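TfuA domain-containing protein (Methanosarcina acetivorans, PDB 6XP8) takes part in peptide backbone thioamidation, where it probably works together with a YcaO enzyme. Local coordinates at residues 2-14 with 22-34. Numbering follows the deposited sequence.
Sequences RAVIFTGNSISHE and ANYQPPVRRFQLE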
loop_
_atom_site.group_PDB
_atom_site.type_symbol
_atom_site.label_atom_id
_atom_site.label_comp_id
_atom_site.label_asym_id
_atom_site.label_seq_id
_atom_site.Cartn_x
_atom_site.Cartn_y
_atom_site.Cartn_z
ATOM N N ARG A 2 -11.206 -21.542 2.105
ATOM C CA ARG A 2 -11.274 -20.561 1.019
ATOM C C ARG A 2 -10.761 -19.200 1.490
ATOM O O ARG A 2 -11.045 -18.775 2.618
ATOM C CB ARG A 2 -12.710 -20.418 0.498
ATOM C CG ARG A 2 -13.300 -21.662 -0.158
ATOM C CD ARG A 2 -13.281 -21.589 -1.681
ATOM N NE ARG A 2 -12.119 -22.264 -2.266
ATOM C CZ ARG A 2 -11.185 -21.680 -3.018
ATOM N NH1 ARG A 2 -11.245 -20.383 -3.310
ATOM N NH2 ARG A 2 -10.177 -22.404 -3.489
ATOM N N ALA A 3 -10.006 -18.534 0.618
ATOM C CA ALA A 3 -9.497 -17.187 0.886
ATOM C C ALA A 3 -10.141 -16.126 0.005
ATOM O O ALA A 3 -10.417 -16.364 -1.174
ATOM C CB ALA A 3 -7.988 -17.140 0.732
ATOM N N VAL A 4 -10.372 -14.960 0.603
ATOM C CA VAL A 4 -10.803 -13.757 -0.110
ATOM C C VAL A 4 -9.763 -12.646 0.110
ATOM O O VAL A 4 -9.314 -12.424 1.238
ATOM C CB VAL A 4 -12.263 -13.347 0.258
ATOM C CG1 VAL A 4 -12.431 -13.083 1.752
ATOM C CG2 VAL A 4 -12.735 -12.158 -0.567
ATOM N N ILE A 5 -9.358 -11.992 -0.981
ATOM C CA ILE A 5 -8.330 -10.934 -0.941
ATOM C C ILE A 5 -8.859 -9.640 -1.541
ATOM O O ILE A 5 -9.340 -9.622 -2.675
ATOM C CB ILE A 5 -7.031 -11.339 -1.698
ATOM C CG1 ILE A 5 -6.521 -12.726 -1.279
ATOM C CG2 ILE A 5 -5.949 -10.264 -1.578
ATOM C CD1 ILE A 5 -6.020 -12.822 0.142
ATOM N N PHE A 6 -8.753 -8.557 -0.777
ATOM C CA PHE A 6 -9.166 -7.239 -1.244
ATOM C C PHE A 6 -7.940 -6.482 -1.729
ATOM O O PHE A 6 -7.101 -6.070 -0.922
ATOM C CB PHE A 6 -9.896 -6.482 -0.132
ATOM C CG PHE A 6 -11.131 -7.187 0.360
ATOM C CD1 PHE A 6 -12.363 -6.965 -0.254
ATOM C CD2 PHE A 6 -11.064 -8.083 1.429
ATOM C CE1 PHE A 6 -13.508 -7.621 0.190
ATOM C CE2 PHE A 6 -12.203 -8.751 1.868
ATOM C CZ PHE A 6 -13.430 -8.511 1.252
ATOM N N THR A 7 -7.832 -6.329 -3.051
ATOM C CA THR A 7 -6.675 -5.681 -3.689
ATOM C C THR A 7 -7.051 -5.109 -5.073
ATOM O O THR A 7 -8.241 -4.975 -5.382
ATOM C CB THR A 7 -5.398 -6.589 -3.678
ATOM O OG1 THR A 7 -4.232 -5.800 -3.947
ATOM C CG2 THR A 7 -5.479 -7.760 -4.660
ATOM N N GLY A 8 -6.053 -4.751 -5.879
ATOM C CA GLY A 8 -6.286 -4.129 -7.178
ATOM C C GLY A 8 -5.392 -2.933 -7.415
ATOM O O GLY A 8 -5.002 -2.674 -8.559
ATOM N N ASN A 9 -5.077 -2.207 -6.336
ATOM C CA ASN A 9 -4.231 -1.009 -6.389
ATOM C C ASN A 9 -2.744 -1.355 -6.254
ATOM O O ASN A 9 -1.958 -1.077 -7.155
ATOM C CB ASN A 9 -4.624 0.011 -5.302
ATOM C CG ASN A 9 -6.105 0.378 -5.314
ATOM O OD1 ASN A 9 -6.801 0.284 -6.338
ATOM N ND2 ASN A 9 -6.588 0.823 -4.170
ATOM N N SER A 10 -2.372 -1.975 -5.135
ATOM C CA SER A 10 -0.963 -2.276 -4.826
ATOM C C SER A 10 -0.419 -3.398 -5.712
ATOM O O SER A 10 0.779 -3.445 -6.020
ATOM C CB SER A 10 -0.818 -2.643 -3.349
ATOM O OG SER A 10 -1.223 -1.558 -2.532
ATOM N N ILE A 11 -1.318 -4.298 -6.094
ATOM C CA ILE A 11 -1.071 -5.328 -7.098
ATOM C C ILE A 11 -2.406 -5.573 -7.804
ATOM O O ILE A 11 -3.466 -5.571 -7.168
ATOM C CB ILE A 11 -0.458 -6.625 -6.485
ATOM C CG1 ILE A 11 0.037 -7.574 -7.593
ATOM C CG2 ILE A 11 -1.424 -7.310 -5.515
ATOM C CD1 ILE A 11 1.031 -8.627 -7.141
ATOM N N SER A 12 -2.355 -5.764 -9.117
ATOM C CA SER A 12 -3.558 -6.045 -9.890
ATOM C C SER A 12 -4.075 -7.451 -9.598
ATOM O O SER A 12 -3.317 -8.322 -9.143
ATOM C CB SER A 12 -3.290 -5.866 -11.387
ATOM O OG SER A 12 -2.403 -6.861 -11.868
ATOM N N HIS A 13 -5.367 -7.662 -9.845
ATOM C CA HIS A 13 -5.980 -8.989 -9.729
ATOM C C HIS A 13 -5.269 -9.971 -10.662
ATOM O O HIS A 13 -5.010 -11.103 -10.282
ATOM C CB HIS A 13 -7.475 -8.928 -10.052
ATOM C CG HIS A 13 -8.306 -8.261 -8.998
ATOM N ND1 HIS A 13 -9.674 -8.414 -8.931
ATOM C CD2 HIS A 13 -7.967 -7.451 -7.964
ATOM C CE1 HIS A 13 -10.145 -7.720 -7.911
ATOM N NE2 HIS A 13 -9.129 -7.129 -7.305
ATOM N N GLU A 14 -4.923 -9.493 -11.858
ATOM C CA GLU A 14 -4.223 -10.284 -12.875
ATOM C C GLU A 14 -2.879 -10.819 -12.368
ATOM O O GLU A 14 -2.566 -11.998 -12.548
ATOM C CB GLU A 14 -4.015 -9.456 -14.156
ATOM C CG GLU A 14 -5.292 -8.960 -14.833
ATOM C CD GLU A 14 -5.734 -7.575 -14.366
ATOM O OE1 GLU A 14 -6.198 -7.432 -13.213
ATOM O OE2 GLU A 14 -5.630 -6.617 -15.170
ATOM N N ALA A 22 -7.192 -17.344 -5.417
ATOM C CA ALA A 22 -8.095 -16.925 -4.355
ATOM C C ALA A 22 -9.249 -16.153 -4.980
ATOM O O ALA A 22 -9.250 -15.887 -6.188
ATOM C CB ALA A 22 -7.358 -16.055 -3.343
ATOM N N ASN A 23 -10.238 -15.814 -4.159
ATOM C CA ASN A 23 -11.281 -14.888 -4.573
ATOM C C ASN A 23 -10.761 -13.458 -4.429
ATOM O O ASN A 23 -10.673 -12.930 -3.317
ATOM C CB ASN A 23 -12.565 -15.104 -3.759
ATOM C CG ASN A 23 -13.706 -14.195 -4.195
ATOM O OD1 ASN A 23 -13.518 -13.254 -4.967
ATOM N ND2 ASN A 23 -14.901 -14.479 -3.703
ATOM N N TYR A 24 -10.425 -12.842 -5.563
ATOM C CA TYR A 24 -9.982 -11.447 -5.579
ATOM C C TYR A 24 -11.149 -10.490 -5.704
ATOM O O TYR A 24 -11.995 -10.620 -6.595
ATOM C CB TYR A 24 -8.907 -11.198 -6.649
ATOM C CG TYR A 24 -7.626 -11.902 -6.281
ATOM C CD1 TYR A 24 -6.749 -11.350 -5.335
ATOM C CD2 TYR A 24 -7.314 -13.153 -6.815
ATOM C CE1 TYR A 24 -5.591 -12.017 -4.956
ATOM C CE2 TYR A 24 -6.153 -13.818 -6.445
ATOM C CZ TYR A 24 -5.293 -13.245 -5.520
ATOM O OH TYR A 24 -4.139 -13.894 -5.139
ATOM N N GLN A 25 -11.187 -9.547 -4.772
ATOM C CA GLN A 25 -12.238 -8.545 -4.691
ATOM C C GLN A 25 -11.612 -7.159 -4.837
ATOM O O GLN A 25 -10.415 -7.005 -4.588
ATOM C CB GLN A 25 -12.983 -8.662 -3.350
ATOM C CG GLN A 25 -13.838 -9.920 -3.201
ATOM C CD GLN A 25 -14.983 -10.006 -4.202
ATOM O OE1 GLN A 25 -15.122 -11.004 -4.914
ATOM N NE2 GLN A 25 -15.802 -8.965 -4.266
ATOM N N PRO A 26 -12.415 -6.141 -5.227
ATOM C CA PRO A 26 -11.906 -4.764 -5.282
ATOM C C PRO A 26 -11.450 -4.254 -3.899
ATOM O O PRO A 26 -11.740 -4.915 -2.882
ATOM C CB PRO A 26 -13.124 -3.963 -5.767
ATOM C CG PRO A 26 -13.957 -4.954 -6.495
ATOM C CD PRO A 26 -13.806 -6.220 -5.716
ATOM N N PRO A 27 -10.734 -3.103 -3.845
ATOM C CA PRO A 27 -10.358 -2.522 -2.545
ATOM C C PRO A 27 -11.535 -2.515 -1.561
ATOM O O PRO A 27 -12.658 -2.167 -1.947
ATOM C CB PRO A 27 -9.946 -1.097 -2.908
ATOM C CG PRO A 27 -9.382 -1.238 -4.279
ATOM C CD PRO A 27 -10.176 -2.312 -4.964
ATOM N N VAL A 28 -11.273 -2.927 -0.322
ATOM C CA VAL A 28 -12.334 -3.168 0.666
ATOM C C VAL A 28 -13.048 -1.876 1.088
ATOM O O VAL A 28 -12.418 -0.820 1.209
ATOM C CB VAL A 28 -11.820 -3.999 1.877
ATOM C CG1 VAL A 28 -10.837 -3.214 2.747
ATOM C CG2 VAL A 28 -12.973 -4.582 2.698
ATOM N N ARG A 29 -14.366 -1.986 1.259
ATOM C CA ARG A 29 -15.209 -0.906 1.772
ATOM C C ARG A 29 -15.984 -1.391 2.989
ATOM O O ARG A 29 -16.057 -2.593 3.248
ATOM C CB ARG A 29 -16.195 -0.410 0.707
ATOM C CG ARG A 29 -15.559 0.054 -0.591
ATOM C CD ARG A 29 -16.522 0.888 -1.421
ATOM N NE ARG A 29 -17.660 0.121 -1.936
ATOM C CZ ARG A 29 -17.662 -0.585 -3.069
ATOM N NH1 ARG A 29 -16.578 -0.661 -3.833
ATOM N NH2 ARG A 29 -18.760 -1.228 -3.434
ATOM N N ARG A 30 -16.587 -0.442 3.706
ATOM C CA ARG A 30 -17.386 -0.712 4.903
ATOM C C ARG A 30 -18.491 -1.753 4.653
ATOM O O ARG A 30 -19.201 -1.713 3.643
ATOM C CB ARG A 30 -17.952 0.603 5.463
ATOM C CG ARG A 30 -18.642 0.492 6.821
ATOM C CD ARG A 30 -19.183 1.835 7.294
ATOM N NE ARG A 30 -18.412 2.372 8.413
ATOM C CZ ARG A 30 -17.315 3.122 8.298
ATOM N NH1 ARG A 30 -16.833 3.444 7.110
ATOM N NH2 ARG A 30 -16.696 3.552 9.390
ATOM N N PHE A 31 -18.574 -2.702 5.582
ATOM C CA PHE A 31 -19.530 -3.820 5.578
ATOM C C PHE A 31 -19.488 -4.750 4.365
ATOM O O PHE A 31 -20.515 -5.253 3.900
ATOM C CB PHE A 31 -20.944 -3.357 5.975
ATOM C CG PHE A 31 -21.047 -2.960 7.421
ATOM C CD1 PHE A 31 -20.698 -3.866 8.436
ATOM C CD2 PHE A 31 -21.469 -1.680 7.782
ATOM C CE1 PHE A 31 -20.776 -3.501 9.773
ATOM C CE2 PHE A 31 -21.560 -1.314 9.120
ATOM C CZ PHE A 31 -21.210 -2.224 10.114
ATOM N N GLN A 32 -18.272 -4.995 3.882
ATOM C CA GLN A 32 -18.037 -6.002 2.860
ATOM C C GLN A 32 -17.508 -7.319 3.433
ATOM O O GLN A 32 -17.768 -8.383 2.860
ATOM C CB GLN A 32 -17.097 -5.478 1.774
ATOM C CG GLN A 32 -17.724 -4.395 0.911
ATOM C CD GLN A 32 -16.858 -4.000 -0.267
ATOM O OE1 GLN A 32 -15.629 -4.019 -0.194
ATOM N NE2 GLN A 32 -17.502 -3.639 -1.365
ATOM N N LEU A 33 -16.784 -7.244 4.554
ATOM C CA LEU A 33 -16.162 -8.429 5.165
ATOM C C LEU A 33 -17.164 -9.478 5.636
ATOM O O LEU A 33 -16.950 -10.672 5.419
ATOM C CB LEU A 33 -15.249 -8.054 6.341
ATOM C CG LEU A 33 -13.954 -7.250 6.170
ATOM C CD1 LEU A 33 -13.138 -7.368 7.443
ATOM C CD2 LEU A 33 -13.113 -7.697 4.982
ATOM N N GLU A 34 -18.252 -9.031 6.268
ATOM C CA GLU A 34 -19.222 -9.948 6.883
ATOM C C GLU A 34 -19.902 -10.884 5.880
ATOM O O GLU A 34 -20.245 -12.009 6.245
ATOM C CB GLU A 34 -20.255 -9.200 7.739
ATOM C CG GLU A 34 -20.992 -10.065 8.772
ATOM C CD GLU A 34 -20.094 -10.701 9.830
ATOM O OE1 GLU A 34 -20.429 -11.816 10.293
ATOM O OE2 GLU A 34 -19.067 -10.098 10.218
#
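With CG anti to its carbonyl carbon (chi1 -60°), Phe6 carries its ring to the residues that follow strand 23-25: Val28 CG2 lies over the ring centre, 3.8 Å from the centroid, a CH-pi contact. Leu33 CD2 approaches CE2 of Phe6 obliquely at 3.4 Å, and Pro26 O sits at the ring edge. His13 has the same kind of first torsion (chi1 -72°), which turns its imidazole across the end of strand 23-25, where Tyr24 CB covers one face over its centre. From this position His13 NE2 donates to Thr7 O at 3.0 Å, and more weakly to Gln25 O; Thr7 O lies close to the imidazole plane, whereas NE2 stands above the Thr7 carbonyl plane. Were His13 an alanine, Thr7 O would probably lose this donor, Gln25 O its weaker one, and Tyr24 CB the ring it packs on. The backbones pair in parallel: Asn23 N to Ala3 O, Ile5 N to Asn23 O (2.8 Å), Gln25 N to Ile5 O and Thr7 N to Gln25 O, with Gln25 O thus taking a second, nearly straight bond (165°). Beside Phe6 on one face, Val4 CG2 meets Gln25 CG; on the other, Ile5 CB rests 3.6 Å from Tyr24 CE1. Strands 3-6 and 23-25 are joined through helix 13-19 as a beta-alpha-beta unit; 23-25 forms the sheet's edge, strand 43-46 flanks 3-6 on its other side, and helix 198-215 packs against Ala3 and Tyr24.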